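Local coordinates for protein Pbp related beta-lactamase (Pyrococcus abyssi, PDB 2QMI) that forms an octameric, self-compartmentalizing peptidase related to penicillin-binding proteins and beta-lactamases, probably cleaving its substrates with a nucleophilic serine, at residues L238-V241 and L242-A245; R41-E44 and A45-P48; R254-I258 and V259-Y263. All blocks are in the same frame, centred on the assembly; numbering follows the deposited sequence.

From the N terminus, interaction 2 comes first: residues 41-48 close a tight hairpin after strand 31-38, an outermost strand, within this chain, of the large antiparallel sheet, and present it to a second subunit. Interaction 1 follows at 238-245, where the short strand 238-239 passes directly into helix 241-252 and the helix start is tied to strands 21-28 and 321-327. Interaction 3, at 254-263, closes the loop from that helix to helix 261-267. The three lie in series, without nesting or crossing, all within the beta-lactamase-like part of the chain. The centre of interaction 1 lies about 20 Å from each of the other two, whereas those of interactions 2 and 3 are about 39 Å apart.

Interaction 1 of 3, residues L238-V241 and L242-A245; sequences LSSV and LDLA
Ser-240 and Asp-243 meet in a classic N-cap at the start of helix 241-252, immediately after the short strand 238-239. Along the first turn, Leu-242 comes first, its CB packed 3.9 Å from Ser-240 OG. At Asp-243 the cap itself closes: the backbone N donates to Ser-240 OG over 3.3 Å in a nearly straight bond (164°). The hydroxyl is in place because chi1 of 76° sets OG between the backbone N and carbonyl carbon of Ser-240, facing the helix end. One water joins the same two side chains, 2.6 Å from Ser-240 OG and donating to Asp-243 OD1. The other carboxylate oxygen, OD2, accepts from Ser-197 OG and Arg-196 N, while Asp-243 CB rests against Ser-239 OG, itself hydrogen-bonded to Ser-197. The aspartate thus links the helix start to the 196-197 region and is gripped from both of its oxygens.

Leu-244 makes the first regular helical bond, its N reaching Ser-240 O at 3.1 Å. Its side chain runs past that carbonyl to Leu-326 and Ala-324, so the first turn of the helix leans on strand 321-327 of the large sheet. Ala-245 completes the turn: its N bonds only weakly, at 3.0 Å, to Val-241 O, a carbonyl that also accepts from Ser-25 OG of strand 21-28.

Interaction 2 of 3, residues R41-E44 and A45-P48; sequences RNVE and ARLP
First torsions carry Arg-41 across the hairpin to Leu-47 and Pro-48, and Asn-42 across to Ala-45. In Arg-41, chi1 of 65° tucks CG between the backbone N and carbonyl carbon, and the chain then runs extended to NE, carrying the guanidinium over Leu-47. In Asn-42, CG stands opposite the backbone N (chi1 -179°), which swings OD1 toward the turn.

The amide oxygen OD1 of Asn-42 accepts from Ala-45 N at 2.6 Å, in a bond close to straight (163°), bracing a type I turn that spans Val-43 to Arg-46. Arg-46, the last residue of the turn, has a positive phi and sits opposite Asn-42 together with Leu-47, giving a G1 bulge, the familiar companion of a type I turn. The hairpin's pairing is carried by Leu-47 N to Asn-42 O (2.9 Å). Further from the turn, Leu-47 O takes both Arg-41 N at 2.6 Å and Asn-42 N at 3.3 Å, so that Arg-41 and Asn-42 together face Leu-47 in a classic bulge.

The guanidinium of Arg-41 lies with one face over Leu-47 CB, 3.7 Å from CZ, while NH2 donates to Pro-48 O at 2.8 Å. Arg-46 bends back at its second torsion to bring NH1 within 2.7 Å of Val-43 O. That oxygen is also met by Arg-46 N, the two donors approaching from opposite faces of the carbonyl plane.

Salt-bridged through NE to Asp-209, Arg-41 ties the hairpin to the chain just before strand 213-216, whose Tyr-214 OH bonds Val-43 N and Glu-44 OE1. Beyond the turn lies a second subunit: NH2 of Arg-46 donates to its Met-124 O and Pro-226 O, and Leu-47 packs on Lys-201 of its helix 201-204.

Interaction 3 of 3, residues R254-I258 and V259-Y263; sequences RDESI and VSKEY
Glu-256 and Lys-261 share the single direct hydrogen bond across the loop joining helix 241-252, which Arg-254 ends as C-prime residue of a Schellman motif, to helix 261-267. Lys-261 N donates to Glu-256 OE2 at 2.9 Å (165°), using the carboxylate's anti lone pair, and the lysine's CG packs 3.2 Å from the same OE2. The acid takes this helix N-H from five residues earlier in the chain, whereas Ser-260, at the N-cap position, makes no capping bond and spends its hydroxyl on Glu-74 of helix 61-74.

An Asx turn shapes the loop: Ser-257 N donates to Asp-255 OD1 at 3.0 Å, and Ser-257 OG to OD2. A water accepts the N-H of Ile-258 (N to water 2.6 Å) and can donate to Asp-255 O.

Among charged groups, Lys-261 NZ forms a 2.6 Å salt bridge with Glu-262 OE2, while Glu-256 OE2 and Glu-262 OE1 lie 4.1 Å apart.

The apolar pair is Ile-258 CG2 against Val-259 CG1; beyond it Val-259 packs on Leu-67 and Ile-258 on Met-250.

Two carboxylates this close would ordinarily repel, but the lysine ammonium and the helix N terminus probably offset their charge.

Interaction 1 of 3, residues L238-V241 and L242-A245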
loop_
_atom_site.group_PDB
_atom_site.type_symbol
_atom_site.label_atom_id
_atom_site.label_comp_id
_atom_site.label_asym_id
_atom_site.label_seq_id
_atom_site.Cartn_x
_atom_site.Cartn_y
_atom_site.Cartn_z
ATOM N N LEU A 238 2.402 -8.087 44.281
ATOM C CA LEU A 238 3.653 -8.352 43.579
ATOM C C LEU A 238 4.547 -9.048 44.603
ATOM O O LEU A 238 4.571 -8.659 45.769
ATOM C CB LEU A 238 4.324 -7.060 43.108
ATOM C CG LEU A 238 3.668 -6.230 42.000
ATOM C CD1 LEU A 238 2.568 -5.362 42.581
ATOM C CD2 LEU A 238 4.728 -5.353 41.338
ATOM N N SER A 239 5.274 -10.076 44.183
ATOM C CA SER A 239 6.128 -10.801 45.111
ATOM C C SER A 239 7.212 -11.547 44.346
ATOM O O SER A 239 7.399 -11.323 43.148
ATOM C CB SER A 239 5.272 -11.782 45.931
ATOM O OG SER A 239 6.005 -12.394 46.981
ATOM N N SER A 240 7.932 -12.419 45.046
ATOM C CA SER A 240 8.993 -13.224 44.448
ATOM C C SER A 240 8.678 -14.680 44.768
ATOM O O SER A 240 7.817 -14.951 45.610
ATOM C CB SER A 240 10.354 -12.853 45.039
ATOM O OG SER A 240 10.507 -13.394 46.340
ATOM N N VAL A 241 9.365 -15.613 44.107
ATOM C CA VAL A 241 9.117 -17.035 44.351
ATOM C C VAL A 241 9.627 -17.478 45.721
ATOM O O VAL A 241 9.129 -18.447 46.285
ATOM C CB VAL A 241 9.746 -17.948 43.255
ATOM C CG1 VAL A 241 9.185 -17.583 41.887
ATOM C CG2 VAL A 241 11.252 -17.827 43.266
ATOM N N LEU A 242 10.621 -16.777 46.253
ATOM C CA LEU A 242 11.144 -17.117 47.570
ATOM C C LEU A 242 10.112 -16.773 48.642
ATOM O O LEU A 242 9.905 -17.543 49.577
ATOM C CB LEU A 242 12.452 -16.372 47.847
ATOM C CG LEU A 242 13.694 -16.989 47.210
ATOM C CD1 LEU A 242 14.908 -16.161 47.556
ATOM C CD2 LEU A 242 13.864 -18.415 47.709
ATOM N N ASP A 243 9.463 -15.620 48.494
ATOM C CA ASP A 243 8.447 -15.188 49.444
ATOM C C ASP A 243 7.235 -16.116 49.360
ATOM O O ASP A 243 6.662 -16.494 50.383
ATOM C CB ASP A 243 8.029 -13.734 49.159
ATOM C CG ASP A 243 8.862 -12.717 49.937
ATOM O OD1 ASP A 243 10.057 -12.984 50.185
ATOM O OD2 ASP A 243 8.328 -11.641 50.288
ATOM N N LEU A 244 6.851 -16.489 48.142
ATOM C CA LEU A 244 5.711 -17.385 47.961
ATOM C C LEU A 244 6.029 -18.774 48.509
ATOM O O LEU A 244 5.120 -19.545 48.830
ATOM C CB LEU A 244 5.328 -17.472 46.482
ATOM C CG LEU A 244 4.850 -16.146 45.887
ATOM C CD1 LEU A 244 4.611 -16.302 44.381
ATOM C CD2 LEU A 244 3.580 -15.693 46.604
ATOM N N ALA A 245 7.317 -19.099 48.607
ATOM C CA ALA A 245 7.720 -20.399 49.160
ATOM C C ALA A 245 7.372 -20.395 50.652
ATOM O O ALA A 245 6.798 -21.347 51.168
ATOM C CB ALA A 245 9.213 -20.625 48.967
HETATM O O HOH W 1 11.910 -12.518 48.363
#

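Interaction 2 of 3, residues R41-E44 and A45-P48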
loop_
_atom_site.group_PDB
_atom_site.type_symbol
_atom_site.label_atom_id
_atom_site.label_comp_id
_atom_site.label_asym_id
_atom_site.label_seq_id
_atom_site.Cartn_x
_atom_site.Cartn_y
_atom_site.Cartn_z
ATOM N N ARG A 41 15.005 -10.259 33.522
ATOM C CA ARG A 41 13.863 -9.647 34.195
ATOM C C ARG A 41 13.580 -8.318 33.480
ATOM O O ARG A 41 12.493 -7.747 33.586
ATOM C CB ARG A 41 14.148 -9.424 35.690
ATOM C CG ARG A 41 15.251 -8.431 36.041
ATOM C CD ARG A 41 15.290 -8.259 37.562
ATOM N NE ARG A 41 16.220 -7.231 38.036
ATOM C CZ ARG A 41 17.515 -7.419 38.277
ATOM N NH1 ARG A 41 18.258 -6.408 38.706
ATOM N NH2 ARG A 41 18.073 -8.609 38.103
ATOM N N ASN A 42 14.584 -7.842 32.749
ATOM C CA ASN A 42 14.479 -6.626 31.958
ATOM C C ASN A 42 15.407 -6.776 30.757
ATOM O O ASN A 42 16.622 -6.833 30.917
ATOM C CB ASN A 42 14.889 -5.392 32.756
ATOM C CG ASN A 42 14.766 -4.112 31.936
ATOM O OD1 ASN A 42 15.427 -3.951 30.899
ATOM N ND2 ASN A 42 13.906 -3.197 32.390
ATOM N N VAL A 43 14.829 -6.830 29.558
ATOM C CA VAL A 43 15.609 -7.004 28.334
ATOM C C VAL A 43 16.448 -5.793 27.924
ATOM O O VAL A 43 17.649 -5.928 27.696
ATOM C CB VAL A 43 14.697 -7.407 27.151
ATOM C CG1 VAL A 43 15.511 -7.527 25.875
ATOM C CG2 VAL A 43 14.011 -8.727 27.455
ATOM N N GLU A 44 15.816 -4.621 27.827
ATOM C CA GLU A 44 16.515 -3.395 27.440
ATOM C C GLU A 44 17.768 -3.173 28.277
ATOM O O GLU A 44 18.819 -2.804 27.756
ATOM C CB GLU A 44 15.607 -2.168 27.611
ATOM C CG GLU A 44 14.429 -2.064 26.651
ATOM C CD GLU A 44 13.341 -3.084 26.923
ATOM O OE1 GLU A 44 13.076 -3.383 28.112
ATOM O OE2 GLU A 44 12.735 -3.572 25.944
ATOM N N ALA A 45 17.630 -3.389 29.586
ATOM C CA ALA A 45 18.724 -3.206 30.540
ATOM C C ALA A 45 19.555 -4.470 30.742
ATOM O O ALA A 45 20.520 -4.467 31.510
ATOM C CB ALA A 45 18.164 -2.743 31.878
ATOM N N ARG A 46 19.171 -5.545 30.061
ATOM C CA ARG A 46 19.880 -6.820 30.158
ATOM C C ARG A 46 20.106 -7.304 31.594
ATOM O O ARG A 46 21.196 -7.752 31.933
ATOM C CB ARG A 46 21.236 -6.744 29.437
ATOM C CG ARG A 46 21.180 -6.689 27.914
ATOM C CD ARG A 46 21.277 -5.262 27.397
ATOM N NE ARG A 46 21.443 -5.240 25.944
ATOM C CZ ARG A 46 20.480 -5.536 25.076
ATOM N NH1 ARG A 46 19.272 -5.870 25.513
ATOM N NH2 ARG A 46 20.735 -5.517 23.775
ATOM N N LEU A 47 19.079 -7.209 32.432
ATOM C CA LEU A 47 19.178 -7.667 33.821
ATOM C C LEU A 47 18.539 -9.059 33.900
ATOM O O LEU A 47 17.434 -9.280 33.401
ATOM C CB LEU A 47 18.457 -6.695 34.763
ATOM C CG LEU A 47 18.995 -5.258 34.835
ATOM C CD1 LEU A 47 17.999 -4.374 35.546
ATOM C CD2 LEU A 47 20.335 -5.233 35.545
ATOM N N PRO A 48 19.228 -10.015 34.543
ATOM C CA PRO A 48 18.734 -11.388 34.676
ATOM C C PRO A 48 17.611 -11.633 35.685
ATOM O O PRO A 48 17.405 -10.851 36.613
ATOM C CB PRO A 48 19.994 -12.152 35.057
ATOM C CG PRO A 48 20.660 -11.186 35.999
ATOM C CD PRO A 48 20.513 -9.849 35.252
#

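Interaction 3 of 3, residues R254-I258 and V259-Y263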
loop_
_atom_site.group_PDB
_atom_site.type_symbol
_atom_site.label_atom_id
_atom_site.label_comp_id
_atom_site.label_asym_id
_atom_site.label_seq_id
_atom_site.Cartn_x
_atom_site.Cartn_y
_atom_site.Cartn_z
ATOM N N ARG A 254 0.675 -26.968 57.521
ATOM C CA ARG A 254 -0.554 -26.590 58.201
ATOM C C ARG A 254 -0.239 -25.848 59.487
ATOM O O ARG A 254 -0.790 -26.143 60.556
ATOM C CB ARG A 254 -1.400 -27.829 58.476
ATOM C CG ARG A 254 -1.637 -28.661 57.220
ATOM C CD ARG A 254 -2.843 -29.558 57.378
ATOM N NE ARG A 254 -3.199 -30.260 56.144
ATOM C CZ ARG A 254 -3.274 -29.695 54.937
ATOM N NH1 ARG A 254 -3.001 -28.403 54.768
ATOM N NH2 ARG A 254 -3.664 -30.422 53.899
ATOM N N ASP A 255 0.673 -24.884 59.364
ATOM C CA ASP A 255 1.092 -24.049 60.479
ATOM C C ASP A 255 -0.059 -23.111 60.861
ATOM O O ASP A 255 -0.805 -22.648 59.990
ATOM C CB ASP A 255 2.341 -23.263 60.071
ATOM C CG ASP A 255 2.286 -21.819 60.501
ATOM O OD1 ASP A 255 1.383 -21.094 60.020
ATOM O OD2 ASP A 255 3.140 -21.410 61.313
ATOM N N GLU A 256 -0.190 -22.817 62.155
ATOM C CA GLU A 256 -1.285 -21.979 62.638
ATOM C C GLU A 256 -0.945 -20.561 63.100
ATOM O O GLU A 256 -1.582 -20.031 64.011
ATOM C CB GLU A 256 -2.024 -22.736 63.753
ATOM C CG GLU A 256 -2.548 -24.093 63.288
ATOM C CD GLU A 256 -3.159 -24.923 64.400
ATOM O OE1 GLU A 256 -2.433 -25.239 65.373
ATOM O OE2 GLU A 256 -4.363 -25.270 64.297
ATOM N N SER A 257 0.043 -19.941 62.468
ATOM C CA SER A 257 0.438 -18.582 62.817
ATOM C C SER A 257 -0.630 -17.570 62.385
ATOM O O SER A 257 -0.707 -16.473 62.946
ATOM C CB SER A 257 1.756 -18.201 62.125
ATOM O OG SER A 257 2.820 -19.067 62.481
ATOM N N ILE A 258 -1.442 -17.931 61.387
ATOM C CA ILE A 258 -2.475 -17.021 60.873
ATOM C C ILE A 258 -3.885 -17.463 61.247
ATOM O O ILE A 258 -4.709 -16.649 61.666
ATOM C CB ILE A 258 -2.394 -16.899 59.322
ATOM C CG1 ILE A 258 -0.929 -16.822 58.877
ATOM C CG2 ILE A 258 -3.158 -15.650 58.847
ATOM C CD1 ILE A 258 -0.148 -15.711 59.528
ATOM N N VAL A 259 -4.160 -18.751 61.063
ATOM C CA VAL A 259 -5.463 -19.330 61.385
ATOM C C VAL A 259 -5.270 -20.781 61.803
ATOM O O VAL A 259 -4.232 -21.379 61.526
ATOM C CB VAL A 259 -6.433 -19.325 60.162
ATOM C CG1 VAL A 259 -6.671 -17.905 59.673
ATOM C CG2 VAL A 259 -5.876 -20.200 59.044
ATOM N N SER A 260 -6.281 -21.339 62.470
ATOM C CA SER A 260 -6.249 -22.736 62.894
ATOM C C SER A 260 -6.322 -23.634 61.659
ATOM O O SER A 260 -6.824 -23.230 60.606
ATOM C CB SER A 260 -7.430 -23.042 63.820
ATOM O OG SER A 260 -7.333 -22.316 65.034
ATOM N N LYS A 261 -5.818 -24.852 61.803
ATOM C CA LYS A 261 -5.790 -25.834 60.730
ATOM C C LYS A 261 -7.173 -26.157 60.191
ATOM O O LYS A 261 -7.326 -26.509 59.019
ATOM C CB LYS A 261 -5.115 -27.116 61.226
ATOM C CG LYS A 261 -5.661 -27.622 62.563
ATOM C CD LYS A 261 -4.762 -28.706 63.148
ATOM C CE LYS A 261 -5.049 -28.927 64.633
ATOM N NZ LYS A 261 -6.456 -29.356 64.863
ATOM N N GLU A 262 -8.180 -26.045 61.045
ATOM C CA GLU A 262 -9.547 -26.323 60.629
ATOM C C GLU A 262 -9.933 -25.374 59.495
ATOM O O GLU A 262 -10.730 -25.722 58.627
ATOM C CB GLU A 262 -10.517 -26.145 61.803
ATOM C CG GLU A 262 -10.407 -27.200 62.911
ATOM C CD GLU A 262 -8.996 -27.360 63.468
ATOM O OE1 GLU A 262 -8.313 -26.335 63.722
ATOM O OE2 GLU A 262 -8.571 -28.522 63.663
ATOM N N TYR A 263 -9.361 -24.174 59.504
ATOM C CA TYR A 263 -9.668 -23.191 58.469
ATOM C C TYR A 263 -8.920 -23.463 57.171
ATOM O O TYR A 263 -9.499 -23.353 56.082
ATOM C CB TYR A 263 -9.389 -21.776 58.991
ATOM C CG TYR A 263 -10.458 -21.353 59.965
ATOM C CD1 TYR A 263 -11.677 -20.862 59.506
ATOM C CD2 TYR A 263 -10.308 -21.567 61.344
ATOM C CE1 TYR A 263 -12.725 -20.604 60.380
ATOM C CE2 TYR A 263 -11.354 -21.313 62.231
ATOM C CZ TYR A 263 -12.561 -20.833 61.737
ATOM O OH TYR A 263 -13.616 -20.591 62.581
HETATM O O HOH W 2 -1.840 -19.951 59.731
#